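Local coordinates for protein galectin 2 (Gallus gallus, PDB 2YMZ) that probably binds carbohydrates, as a galectin of the prototype class, a family of lectins that recognise beta-galactosides, at residues 38-43 against 59-64; 3-8 against 113-118; 50-55 against 71-76. All blocks are in the same frame, centred on the assembly; numbering follows the deposited sequence.

Interaction 1: residues 38-43 against 59-64; sequences SSDLAL and LCSDNW
Leu-59 and Leu-41 face each other as an antiparallel hydrogen-bonded pair, their side chains on the same face of the sheet. Leu-41 N reaches Leu-59 O at 2.8 Å, and Leu-59 N returns a straighter bond to Leu-41 O at 3.1 Å (168°). The two side chains meet at an angle, CB to CB 3.9 Å. Because CG of Leu-59 is anti to its backbone N (chi1 176°), the branch leans across toward the Ser-38 and Ser-39 carbonyls, CD2 coming to 3.3 Å from Ser-38 O. Its other methyl, CD1, lies over the centre of one face of the Trp-64 indole, while CD1 of Leu-41 meets CH2 of that ring obliquely. The pair lies in the hairpin of strands 40-48 and 53-60, part of the galectin beta-sandwich, and Trp-64, whose ring also meets His-44, probably corresponds to the tryptophan on which galectins stack galactose. Beyond the pair the chain 60-63 makes a type I' turn, and Ser-39 holds it: its carbonyl O accepts Asp-62 N at 2.8 Å, and its CB rests 3.4 Å from Asp-62 OD1. Asp-40 grips the turn a second time, OD1 taking Ser-61 N at 3.0 Å, a nearly linear bond (171°) that arrives from above the carboxylate plane. OD2 of the same carboxylate accepts a hydrogen bond from a water, which also lies near Ser-61 OG.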
loop_
_atom_site.group_PDB
_atom_site.type_symbol
_atom_site.label_atom_id
_atom_site.label_comp_id
_atom_site.label_asym_id
_atom_site.label_seq_id
_atom_site.Cartn_x
_atom_site.Cartn_y
_atom_site.Cartn_z
ATOM N N SER A 38 2.827 -9.927 -11.023
ATOM C CA SER A 38 3.012 -11.012 -10.060
ATOM C C SER A 38 3.940 -12.119 -10.539
ATOM O O SER A 38 4.639 -12.720 -9.734
ATOM C CB SER A 38 1.688 -11.574 -9.553
ATOM O OG SER A 38 0.896 -11.967 -10.652
ATOM N N SER A 39 4.017 -12.326 -11.862
ATOM C CA SER A 39 4.776 -13.445 -12.427
ATOM C C SER A 39 6.201 -13.080 -12.870
ATOM O O SER A 39 6.967 -13.899 -13.340
ATOM C CB SER A 39 3.964 -13.951 -13.624
ATOM O OG SER A 39 3.816 -12.888 -14.529
ATOM N N ASP A 40 6.576 -11.823 -12.720
ATOM C CA ASP A 40 7.869 -11.335 -13.121
ATOM C C ASP A 40 8.428 -10.433 -12.004
ATOM O O ASP A 40 8.026 -9.277 -11.861
ATOM C CB ASP A 40 7.782 -10.553 -14.436
ATOM C CG ASP A 40 7.622 -11.479 -15.624
ATOM O OD1 ASP A 40 8.624 -12.141 -15.958
ATOM O OD2 ASP A 40 6.482 -11.634 -16.113
ATOM N N LEU A 41 9.346 -10.953 -11.194
ATOM C CA LEU A 41 9.869 -10.225 -10.032
ATOM C C LEU A 41 11.365 -10.039 -10.079
ATOM O O LEU A 41 12.112 -10.995 -10.346
ATOM C CB LEU A 41 9.554 -11.044 -8.725
ATOM C CG LEU A 41 8.044 -11.317 -8.479
ATOM C CD1 LEU A 41 7.843 -12.209 -7.230
ATOM C CD2 LEU A 41 7.295 -9.974 -8.273
ATOM N N ALA A 42 11.809 -8.795 -9.904
ATOM C CA ALA A 42 13.210 -8.485 -9.715
ATOM C C ALA A 42 13.729 -8.940 -8.359
ATOM O O ALA A 42 14.872 -9.367 -8.253
ATOM C CB ALA A 42 13.450 -6.999 -9.929
ATOM N N LEU A 43 12.866 -8.865 -7.332
ATOM C CA LEU A 43 13.346 -9.121 -5.964
ATOM C C LEU A 43 12.190 -9.810 -5.237
ATOM O O LEU A 43 11.088 -9.228 -5.070
ATOM C CB LEU A 43 13.795 -7.844 -5.248
ATOM C CG LEU A 43 14.202 -8.011 -3.732
ATOM C CD1 LEU A 43 15.265 -9.095 -3.541
ATOM C CD2 LEU A 43 14.622 -6.701 -3.060
ATOM N N LEU A 59 11.969 -14.043 -10.239
ATOM C CA LEU A 59 10.915 -14.861 -10.817
ATOM C C LEU A 59 10.836 -14.341 -12.253
ATOM O O LEU A 59 10.727 -13.111 -12.427
ATOM C CB LEU A 59 9.560 -14.643 -10.096
ATOM C CG LEU A 59 8.296 -15.361 -10.616
ATOM C CD1 LEU A 59 8.576 -16.877 -10.443
ATOM C CD2 LEU A 59 7.047 -15.027 -9.853
ATOM N N CYS A 60 10.858 -15.243 -13.239
ATOM C CA CYS A 60 10.877 -14.860 -14.684
ATOM C C CYS A 60 9.806 -15.726 -15.358
ATOM O O CYS A 60 9.978 -16.941 -15.446
ATOM C CB CYS A 60 12.284 -15.088 -15.288
ATOM S SG CYS A 60 12.818 -14.232 -16.826
ATOM N N SER A 61 8.720 -15.086 -15.795
ATOM C CA SER A 61 7.533 -15.751 -16.327
ATOM C C SER A 61 7.083 -16.903 -15.436
ATOM O O SER A 61 6.866 -18.035 -15.896
ATOM C CB SER A 61 7.730 -16.177 -17.794
ATOM O OG SER A 61 8.028 -15.029 -18.573
ATOM N N ASP A 62 6.961 -16.592 -14.146
ATOM C CA ASP A 62 6.545 -17.567 -13.129
ATOM C C ASP A 62 7.525 -18.760 -12.931
ATOM O O ASP A 62 7.148 -19.732 -12.288
ATOM C CB ASP A 62 5.094 -18.065 -13.371
ATOM C CG ASP A 62 4.032 -17.213 -12.662
ATOM O OD1 ASP A 62 4.315 -16.630 -11.593
ATOM O OD2 ASP A 62 2.881 -17.137 -13.170
ATOM N N ASN A 63 8.745 -18.663 -13.483
ATOM C CA ASN A 63 9.905 -19.552 -13.159
ATOM C C ASN A 63 10.858 -18.961 -12.120
ATOM O O ASN A 63 11.538 -17.966 -12.396
ATOM C CB ASN A 63 10.764 -19.826 -14.385
ATOM C CG ASN A 63 10.016 -20.606 -15.433
ATOM O OD1 ASN A 63 9.111 -21.375 -15.094
ATOM N ND2 ASN A 63 10.342 -20.380 -16.712
ATOM N N TRP A 64 10.954 -19.605 -10.948
ATOM C CA TRP A 64 11.948 -19.183 -9.952
ATOM C C TRP A 64 13.376 -19.452 -10.402
ATOM O O TRP A 64 13.701 -20.539 -10.953
ATOM C CB TRP A 64 11.614 -19.916 -8.645
ATOM C CG TRP A 64 10.393 -19.392 -8.042
ATOM C CD1 TRP A 64 9.214 -20.007 -7.949
ATOM C CD2 TRP A 64 10.235 -18.088 -7.387
ATOM N NE1 TRP A 64 8.299 -19.192 -7.282
ATOM C CE2 TRP A 64 8.912 -18.007 -6.947
ATOM C CE3 TRP A 64 11.100 -17.010 -7.155
ATOM C CZ2 TRP A 64 8.382 -16.861 -6.297
ATOM C CZ3 TRP A 64 10.553 -15.828 -6.521
ATOM C CH2 TRP A 64 9.236 -15.797 -6.093
HETATM O O HOH W 1 5.376 -13.159 -18.242
#

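Interaction 2: residues 3-8 against 113-118; sequences MFEMFN and ISYLNI
Phe-4, Glu-5 and Met-6 pair with Ile-118, Asn-117 and Leu-116 in an antiparallel ladder, the strand axes 4.6 Å apart and 179° from one another. Phe-4/Ile-118 and Met-6/Leu-116 are the hydrogen-bonded pairs, and Met-6 N lies 2.8 Å from Leu-116 O. At the start Met-3 and Phe-4 both face Ile-118 in a classic bulge, where Ile-118 O accepts Met-3 N and, weakly, Phe-4 N. On the face of Phe-4, Met-6, Leu-116 and Ile-118, the Phe-4 ring takes Leu-116 CD2 near its plane, at the edge, 3.4 Å from CE1, and Ile-118 CD1 over one face. This face packs on strand 122-129 of the galectin sandwich. The outer flank of strand 3-6 pairs with the second subunit, where Phe-4 meets Phe-4 of that chain edge-to-face, so the sheet continues across the dimer. On the other face Glu-5, extended with CG anti to N (chi1 -168°), brings OE2 to the rim of the Tyr-115 ring. Phe-7 lies alongside that ring, its CE2 3.5 Å from Tyr-115 CE1, planes at 54°. Tyr-115 OH donates a hydrogen bond to Glu-5 OE2 at 2.6 Å, on the anti lone pair, and accepts Asn-117 ND2 at 2.8 Å. The donated hydroxyl, with distant, weak ion pairs to Arg-2 of both subunits, probably favours an ionised carboxylate; the two bonds fix the hydroxyl's rotation and would polarise the phenol.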
loop_
_atom_site.group_PDB
_atom_site.type_symbol
_atom_site.label_atom_id
_atom_site.label_comp_id
_atom_site.label_asym_id
_atom_site.label_seq_id
_atom_site.Cartn_x
_atom_site.Cartn_y
_atom_site.Cartn_z
ATOM N N MET A 3 -1.361 -9.628 1.234
ATOM C CA MET A 3 -1.698 -8.616 2.199
ATOM C C MET A 3 -1.961 -7.293 1.396
ATOM O O MET A 3 -3.020 -6.645 1.549
ATOM C CB MET A 3 -0.584 -8.529 3.280
ATOM C CG MET A 3 -0.393 -9.885 4.055
ATOM S SD MET A 3 -1.905 -10.379 4.982
ATOM C CE MET A 3 -1.831 -9.102 6.228
ATOM N N PHE A 4 -1.023 -6.957 0.508
ATOM C CA PHE A 4 -0.843 -5.615 0.012
ATOM C C PHE A 4 -0.438 -5.793 -1.465
ATOM O O PHE A 4 0.422 -6.612 -1.793
ATOM C CB PHE A 4 0.285 -5.092 0.877
ATOM C CG PHE A 4 0.776 -3.725 0.602
ATOM C CD1 PHE A 4 1.664 -3.467 -0.433
ATOM C CD2 PHE A 4 0.511 -2.713 1.509
ATOM C CE1 PHE A 4 2.168 -2.194 -0.622
ATOM C CE2 PHE A 4 1.026 -1.425 1.309
ATOM C CZ PHE A 4 1.853 -1.183 0.236
ATOM N N GLU A 5 -1.023 -5.038 -2.373
ATOM C CA GLU A 5 -0.532 -5.123 -3.738
ATOM C C GLU A 5 -0.620 -3.698 -4.301
ATOM O O GLU A 5 -1.586 -2.973 -4.000
ATOM C CB GLU A 5 -1.461 -6.092 -4.480
ATOM C CG GLU A 5 -0.945 -6.514 -5.821
ATOM C CD GLU A 5 -1.774 -7.675 -6.447
ATOM O OE1 GLU A 5 -3.007 -7.724 -6.245
ATOM O OE2 GLU A 5 -1.165 -8.478 -7.159
ATOM N N MET A 6 0.401 -3.313 -5.032
ATOM C CA MET A 6 0.416 -1.968 -5.636
ATOM C C MET A 6 0.887 -2.096 -7.104
ATOM O O MET A 6 1.793 -2.868 -7.398
ATOM C CB MET A 6 1.240 -1.032 -4.727
ATOM C CG MET A 6 1.701 0.275 -5.313
ATOM S SD MET A 6 2.280 1.235 -3.886
ATOM C CE MET A 6 2.183 2.848 -4.669
ATOM N N PHE A 7 0.266 -1.310 -8.002
ATOM C CA PHE A 7 0.518 -1.414 -9.441
ATOM C C PHE A 7 1.017 -0.041 -9.928
ATOM O O PHE A 7 0.927 0.970 -9.204
ATOM C CB PHE A 7 -0.746 -1.813 -10.204
ATOM C CG PHE A 7 -1.372 -3.091 -9.726
ATOM C CD1 PHE A 7 -2.321 -3.069 -8.701
ATOM C CD2 PHE A 7 -0.995 -4.307 -10.276
ATOM C CE1 PHE A 7 -2.877 -4.251 -8.225
ATOM C CE2 PHE A 7 -1.578 -5.509 -9.801
ATOM C CZ PHE A 7 -2.524 -5.474 -8.802
ATOM N N ASN A 8 1.620 0.019 -11.103
ATOM C CA ASN A 8 1.967 1.385 -11.559
ATOM C C ASN A 8 2.856 2.201 -10.621
ATOM O O ASN A 8 2.811 3.464 -10.599
ATOM C CB ASN A 8 0.664 2.159 -11.883
ATOM C CG ASN A 8 -0.229 1.388 -12.854
ATOM O OD1 ASN A 8 -1.405 1.043 -12.571
ATOM N ND2 ASN A 8 0.363 1.018 -13.962
ATOM N N ILE A 113 10.561 -0.485 -11.677
ATOM C CA ILE A 113 9.756 -1.470 -10.968
ATOM C C ILE A 113 8.343 -0.871 -10.914
ATOM O O ILE A 113 8.143 0.256 -10.447
ATOM C CB ILE A 113 10.313 -1.711 -9.528
ATOM C CG1 ILE A 113 11.753 -2.319 -9.565
ATOM C CG2 ILE A 113 9.305 -2.475 -8.645
ATOM C CD1 ILE A 113 11.796 -3.684 -10.167
ATOM N N SER A 114 7.378 -1.597 -11.417
ATOM C CA SER A 114 6.030 -1.075 -11.371
ATOM C C SER A 114 5.093 -1.800 -10.424
ATOM O O SER A 114 3.987 -1.329 -10.154
ATOM C CB SER A 114 5.446 -1.016 -12.783
ATOM O OG SER A 114 5.278 -2.321 -13.248
ATOM N N TYR A 115 5.513 -2.961 -9.904
ATOM C CA TYR A 115 4.590 -3.723 -9.163
ATOM C C TYR A 115 5.238 -4.153 -7.800
ATOM O O TYR A 115 6.420 -4.508 -7.764
ATOM C CB TYR A 115 4.336 -5.007 -9.964
ATOM C CG TYR A 115 3.527 -6.034 -9.251
ATOM C CD1 TYR A 115 2.151 -5.942 -9.186
ATOM C CD2 TYR A 115 4.174 -7.131 -8.650
ATOM C CE1 TYR A 115 1.421 -6.860 -8.486
ATOM C CE2 TYR A 115 3.451 -8.087 -7.937
ATOM C CZ TYR A 115 2.097 -7.958 -7.870
ATOM O OH TYR A 115 1.352 -8.960 -7.255
ATOM N N LEU A 116 4.411 -4.116 -6.731
ATOM C CA LEU A 116 4.849 -4.605 -5.406
ATOM C C LEU A 116 3.735 -5.491 -4.812
ATOM O O LEU A 116 2.563 -5.153 -4.870
ATOM C CB LEU A 116 4.993 -3.370 -4.485
ATOM C CG LEU A 116 5.114 -3.511 -2.941
ATOM C CD1 LEU A 116 6.333 -4.320 -2.498
ATOM C CD2 LEU A 116 5.145 -2.097 -2.310
ATOM N N ASN A 117 4.100 -6.587 -4.127
ATOM C CA ASN A 117 3.102 -7.196 -3.288
ATOM C C ASN A 117 3.843 -7.660 -2.005
ATOM O O ASN A 117 5.095 -7.725 -1.973
ATOM C CB ASN A 117 2.305 -8.301 -4.001
ATOM C CG ASN A 117 3.051 -9.598 -4.173
ATOM O OD1 ASN A 117 3.766 -10.048 -3.282
ATOM N ND2 ASN A 117 2.803 -10.277 -5.308
ATOM N N ILE A 118 3.062 -7.749 -0.934
ATOM C CA ILE A 118 3.648 -8.231 0.315
ATOM C C ILE A 118 2.735 -9.383 0.697
ATOM O O ILE A 118 1.520 -9.215 0.661
ATOM C CB ILE A 118 3.696 -7.093 1.353
ATOM C CG1 ILE A 118 4.807 -6.147 0.928
ATOM C CG2 ILE A 118 4.263 -7.736 2.662
ATOM C CD1 ILE A 118 4.905 -4.805 1.600
#

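Interaction 3: residues 50-55 against 71-76; sequences NESVIV and KHFNFY
Ser-52 presents its CA to one face of the Phe-73 ring, a CH-pi contact 4.1 Å from the centroid and 13° off the ring normal. It sits in the turn that leads from strand 40-48 into strand 53-60 of the galectin sandwich, where Ser-52 and Val-53 both face Arg-48 in a G1 beta bulge. Segment 71-76 is the loop that follows strand 63-70, and it passes the turn almost at right angles. Phe-73 turns its CB toward the turn and extends its ring from there, CG anti to the backbone N (chi1 -170°), which lays the ring beside the Ser-52 to Val-53 peptide: CD2 is 3.3 Å from Val-53 N. The opposite face carries CD2 of Phe-75, and Phe-49 meets the ring edge-to-face, so Phe-73 is sandwiched as well as flanked. The long branch of Ile-54 passes Phe-73, CG1 lying 4.0 Å from Phe-73 CD2, and carries CD1 to the edge of the Phe-75 ring near its plane, 3.8 Å from CE2, the two side chains roughly perpendicular. Lys-71 reaches back by folding: bends at chi2 and chi3 bring CD against Val-53 CG2 and deliver NZ to the turn's carbonyls. NZ hydrogen-bonds Ser-52 O at 3.1 Å from 49° above the carbonyl plane and Glu-51 O only weakly, while the Glu-51 carboxylate itself turns to Arg-48. A water bridges Ser-52 OG and Lys-71 O. Past it, His-72 NE2 is hydrogen-bonded to Asp-98. The carbonyl O of His-72, buried here with no polar partner in the model, is met by Ile-54 CD1 at 3.4 Å.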
loop_
_atom_site.group_PDB
_atom_site.type_symbol
_atom_site.label_atom_id
_atom_site.label_comp_id
_atom_site.label_asym_id
_atom_site.label_seq_id
_atom_site.Cartn_x
_atom_site.Cartn_y
_atom_site.Cartn_z
ATOM N N ASN A 50 11.554 -20.678 9.909
ATOM C CA ASN A 50 11.813 -22.135 10.267
ATOM C C ASN A 50 13.281 -22.422 10.113
ATOM O O ASN A 50 13.886 -23.129 10.918
ATOM C CB ASN A 50 11.066 -23.073 9.279
ATOM C CG ASN A 50 9.576 -23.089 9.495
ATOM O OD1 ASN A 50 9.067 -22.515 10.443
ATOM N ND2 ASN A 50 8.852 -23.772 8.589
ATOM N N GLU A 51 13.884 -21.903 9.033
ATOM C CA GLU A 51 15.275 -22.153 8.755
ATOM C C GLU A 51 16.181 -21.002 9.193
ATOM O O GLU A 51 17.387 -21.045 8.932
ATOM C CB GLU A 51 15.494 -22.494 7.278
ATOM C CG GLU A 51 14.627 -23.674 6.812
ATOM C CD GLU A 51 13.407 -23.200 6.062
ATOM O OE1 GLU A 51 13.376 -22.011 5.637
ATOM O OE2 GLU A 51 12.424 -23.956 5.951
ATOM N N SER A 52 15.547 -19.974 9.766
ATOM C CA SER A 52 16.272 -18.777 10.264
ATOM C C SER A 52 17.190 -18.193 9.177
ATOM O O SER A 52 18.403 -18.093 9.330
ATOM C CB SER A 52 17.093 -19.132 11.552
ATOM O OG SER A 52 17.535 -17.912 12.119
ATOM N N VAL A 53 16.630 -17.853 8.002
ATOM C CA VAL A 53 17.480 -17.414 6.899
ATOM C C VAL A 53 16.623 -16.408 6.049
ATOM O O VAL A 53 15.374 -16.538 6.004
ATOM C CB VAL A 53 17.888 -18.636 5.978
ATOM C CG1 VAL A 53 16.647 -19.342 5.455
ATOM C CG2 VAL A 53 18.815 -18.218 4.803
ATOM N N ILE A 54 17.304 -15.445 5.399
ATOM C CA ILE A 54 16.575 -14.593 4.478
ATOM C C ILE A 54 16.889 -15.140 3.100
ATOM O O ILE A 54 18.071 -15.217 2.687
ATOM C CB ILE A 54 17.113 -13.143 4.567
ATOM C CG1 ILE A 54 16.858 -12.625 6.018
ATOM C CG2 ILE A 54 16.454 -12.241 3.469
ATOM C CD1 ILE A 54 17.562 -11.320 6.340
ATOM N N VAL A 55 15.865 -15.486 2.361
ATOM C CA VAL A 55 16.078 -15.981 0.999
ATOM C C VAL A 55 15.660 -14.868 0.054
ATOM O O VAL A 55 14.566 -14.320 0.238
ATOM C CB VAL A 55 15.157 -17.133 0.702
ATOM C CG1 VAL A 55 15.443 -17.794 -0.677
ATOM C CG2 VAL A 55 15.479 -18.225 1.751
ATOM N N LYS A 71 22.213 -15.676 6.255
ATOM C CA LYS A 71 21.939 -16.299 7.539
ATOM C C LYS A 71 21.919 -15.275 8.683
ATOM O O LYS A 71 21.614 -15.617 9.809
ATOM C CB LYS A 71 22.962 -17.401 7.822
ATOM C CG LYS A 71 22.697 -18.580 6.908
ATOM C CD LYS A 71 21.480 -19.322 7.445
ATOM C CE LYS A 71 21.557 -19.636 8.952
ATOM N NZ LYS A 71 20.396 -20.426 9.484
ATOM N N HIS A 72 22.087 -13.996 8.313
ATOM C CA HIS A 72 22.022 -12.901 9.308
ATOM C C HIS A 72 20.555 -12.604 9.532
ATOM O O HIS A 72 19.920 -11.816 8.785
ATOM C CB HIS A 72 22.765 -11.633 8.802
ATOM C CG HIS A 72 22.949 -10.598 9.871
ATOM N ND1 HIS A 72 24.173 -10.356 10.467
ATOM C CD2 HIS A 72 22.057 -9.801 10.513
ATOM C CE1 HIS A 72 24.041 -9.411 11.382
ATOM N NE2 HIS A 72 22.767 -9.060 11.437
ATOM N N PHE A 73 19.964 -13.236 10.538
ATOM C CA PHE A 73 18.492 -13.277 10.663
ATOM C C PHE A 73 18.119 -12.822 12.064
ATOM O O PHE A 73 18.202 -13.581 13.045
ATOM C CB PHE A 73 17.967 -14.723 10.572
ATOM C CG PHE A 73 16.501 -14.806 10.445
ATOM C CD1 PHE A 73 15.670 -14.870 11.564
ATOM C CD2 PHE A 73 15.915 -14.810 9.181
ATOM C CE1 PHE A 73 14.285 -14.952 11.461
ATOM C CE2 PHE A 73 14.520 -14.899 9.086
ATOM C CZ PHE A 73 13.691 -14.974 10.207
ATOM N N ASN A 74 17.734 -11.600 12.153
ATOM C CA ASN A 74 17.337 -10.993 13.425
ATOM C C ASN A 74 15.937 -10.446 13.217
ATOM O O ASN A 74 15.713 -9.209 13.240
ATOM C CB ASN A 74 18.246 -9.810 13.796
ATOM C CG ASN A 74 19.479 -10.242 14.583
ATOM O OD1 ASN A 74 19.443 -11.205 15.327
ATOM N ND2 ASN A 74 20.593 -9.573 14.346
ATOM N N PHE A 75 15.017 -11.356 12.987
ATOM C CA PHE A 75 13.631 -10.959 12.875
ATOM C C PHE A 75 13.001 -11.701 13.958
ATOM O O PHE A 75 13.402 -12.834 14.286
ATOM C CB PHE A 75 12.999 -11.353 11.528
ATOM C CG PHE A 75 13.350 -10.433 10.348
ATOM C CD1 PHE A 75 12.807 -9.152 10.285
ATOM C CD2 PHE A 75 14.205 -10.853 9.342
ATOM C CE1 PHE A 75 13.084 -8.295 9.181
ATOM C CE2 PHE A 75 14.514 -10.001 8.234
ATOM C CZ PHE A 75 13.929 -8.743 8.152
ATOM N N TYR A 76 11.951 -11.144 14.486
ATOM C CA TYR A 76 11.244 -11.756 15.611
ATOM C C TYR A 76 9.783 -11.811 15.394
ATOM O O TYR A 76 9.143 -10.807 15.026
ATOM C CB TYR A 76 11.532 -10.909 16.895
ATOM C CG TYR A 76 13.013 -10.834 17.088
ATOM C CD1 TYR A 76 13.689 -11.815 17.796
ATOM C CD2 TYR A 76 13.767 -9.833 16.482
ATOM C CE1 TYR A 76 15.046 -11.778 17.942
ATOM C CE2 TYR A 76 15.117 -9.812 16.584
ATOM C CZ TYR A 76 15.753 -10.765 17.321
ATOM O OH TYR A 76 17.117 -10.707 17.394
HETATM O O HOH W 2 20.311 -17.564 11.435
#

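In the fold
All three contacts reach the same sheet of the sandwich. Interactions 1 and 2 are close, centres about 13 Å apart, and they touch: Ser-38 CB lies 3.5 Å from Tyr-115 OH, and Ala-42 CB 3.7 Å from Ile-113 CD1. Interaction 3 takes the far end of strand 53-60, its centre about 22 Å from that of interaction 1, so the two contacts involve opposite ends of that strand. By family analogy the sugar site probably runs from Trp-64 of interaction 1 along His-44, Asn-46, Arg-48, Asn-57, Glu-67 and Arg-69. Interaction 2, at the subunit interface, is about 23 Å from interaction 3 between centres, on opposite sides of the chain's centre.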